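Local coordinates for protein telomerase reverse transcriptase (Takifugu rubripes, PDB 4LMO) that elongates telomeres as the catalytic reverse transcriptase subunit of telomerase, the fragment here being the domain that binds the telomerase RNA, at residues Gly57-Arg60 / Lys61-Leu65. Residues are numbered along the deposited sequence; the frame is centred on the assembly and turned at random.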
loop_
_atom_site.group_PDB
_atom_site.type_symbol
_atom_site.label_atom_id
_atom_site.label_comp_id
_atom_site.label_asym_id
_atom_site.label_seq_id
_atom_site.Cartn_x
_atom_site.Cartn_y
_atom_site.Cartn_z
ATOM N N GLY A 57 13.611 -1.421 15.372
ATOM C CA GLY A 57 13.982 -1.136 16.752
ATOM C C GLY A 57 13.939 0.322 17.169
ATOM O O GLY A 57 14.286 0.645 18.300
ATOM N N LEU A 58 13.515 1.208 16.270
ATOM C CA LEU A 58 13.453 2.636 16.586
ATOM C C LEU A 58 12.387 2.913 17.640
ATOM O O LEU A 58 11.239 2.483 17.508
ATOM C CB LEU A 58 13.209 3.476 15.330
ATOM C CG LEU A 58 13.325 5.002 15.454
ATOM C CD1 LEU A 58 14.745 5.446 15.787
ATOM C CD2 LEU A 58 12.849 5.664 14.170
ATOM N N GLU A 59 12.784 3.620 18.692
ATOM C CA GLU A 59 11.891 3.897 19.811
ATOM C C GLU A 59 11.803 5.383 20.124
ATOM O O GLU A 59 12.806 6.101 20.099
ATOM C CB GLU A 59 12.318 3.113 21.057
ATOM C CG GLU A 59 12.048 1.618 20.964
ATOM C CD GLU A 59 12.517 0.844 22.185
ATOM O OE1 GLU A 59 13.629 1.118 22.693
ATOM O OE2 GLU A 59 11.773 -0.055 22.631
ATOM N N ARG A 60 10.588 5.836 20.404
ATOM C CA ARG A 60 10.357 7.199 20.861
ATOM C C ARG A 60 9.315 7.224 21.978
ATOM O O ARG A 60 8.437 6.357 22.045
ATOM C CB ARG A 60 9.964 8.116 19.696
ATOM C CG ARG A 60 8.520 8.005 19.215
ATOM C CD ARG A 60 8.177 9.135 18.257
ATOM N NE ARG A 60 8.514 10.435 18.831
ATOM C CZ ARG A 60 8.395 11.601 18.206
ATOM N NH1 ARG A 60 7.938 11.659 16.960
ATOM N NH2 ARG A 60 8.734 12.718 18.834
ATOM N N LYS A 61 9.429 8.209 22.861
ATOM C CA LYS A 61 8.446 8.399 23.923
ATOM C C LYS A 61 7.200 9.093 23.359
ATOM O O LYS A 61 7.318 9.949 22.476
ATOM C CB LYS A 61 9.047 9.190 25.093
ATOM C CG LYS A 61 10.231 8.510 25.777
ATOM C CD LYS A 61 9.843 7.217 26.483
ATOM C CE LYS A 61 11.070 6.475 26.991
ATOM N NZ LYS A 61 10.725 5.161 27.602
ATOM N N PRO A 62 6.002 8.727 23.862
ATOM C CA PRO A 62 5.760 7.782 24.957
ATOM C C PRO A 62 5.837 6.312 24.540
ATOM O O PRO A 62 5.452 5.962 23.424
ATOM C CB PRO A 62 4.344 8.137 25.416
ATOM C CG PRO A 62 3.678 8.683 24.198
ATOM C CD PRO A 62 4.745 9.289 23.329
ATOM N N LYS A 63 6.350 5.475 25.439
ATOM C CA LYS A 63 6.422 4.030 25.229
ATOM C C LYS A 63 5.023 3.409 25.266
ATOM O O LYS A 63 4.661 2.620 24.390
ATOM C CB LYS A 63 7.354 3.385 26.269
ATOM C CG LYS A 63 7.302 1.862 26.361
ATOM C CD LYS A 63 7.830 1.176 25.109
ATOM C CE LYS A 63 7.599 -0.326 25.173
ATOM N NZ LYS A 63 7.873 -0.989 23.869
ATOM N N LYS A 64 4.248 3.769 26.287
ATOM C CA LYS A 64 2.847 3.367 26.373
ATOM C C LYS A 64 2.018 4.268 25.465
ATOM O O LYS A 64 2.250 5.480 25.404
ATOM C CB LYS A 64 2.350 3.456 27.820
ATOM C CG LYS A 64 0.942 2.918 28.040
ATOM C CD LYS A 64 0.609 2.793 29.518
ATOM C CE LYS A 64 -0.759 2.158 29.716
ATOM N NZ LYS A 64 -0.983 1.741 31.128
ATOM N N LEU A 65 1.066 3.670 24.752
ATOM C CA LEU A 65 0.160 4.420 23.888
ATOM C C LEU A 65 -0.775 5.313 24.705
ATOM O O LEU A 65 -1.392 4.842 25.662
ATOM C CB LEU A 65 -0.674 3.470 23.021
ATOM C CG LEU A 65 -0.025 2.768 21.826
ATOM C CD1 LEU A 65 -0.955 1.698 21.278
ATOM C CD2 LEU A 65 0.353 3.760 20.733
#
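Glu59 and Lys63 reach toward each other across a bend in the chain, their chains passing at a slant. OE2 of Glu59 stops 4.2 Å from NZ of Lys63, too far for a salt bridge, yet near enough that the opposite charges may still attract. The extended glutamate projects its carboxylate at the exposed surface, where it can face the ammonium. Lys63 has CG anti to its backbone N (chi1 168°) and then turns about its CB-CG bond (chi2 67°), carrying the ammonium back toward the carboxylate.

The bend owes much to Pro62, whose preceding peptide bond is cis, a form that proline adopts far more readily than other residues. It brings Arg60 O 3.3 Å from Pro62 O. Two carbonyl oxygens this close would repel, and the guanidinium of Arg45 in helix 40-48 probably offsets this, NH2 bonding to Pro62 O and NH1 weakly to Arg60 O.

In Arg60, CG sits between backbone N and carbonyl carbon (chi1 78°), laying the stem beside Lys61 with CG 4.0 Å from Lys61 O; the guanidinium stands obliquely to that carbonyl. Its backbone N is held by Glu50. Lys61 leaves the backbone heading away, but its CB stays 3.7 Å from Arg60 C.

This is a type VI turn over Arg60-Lys63, cis proline third, in the basic loop leading into a region, beginning at Leu65, that probably interacts with the RNA template, as in related proteins.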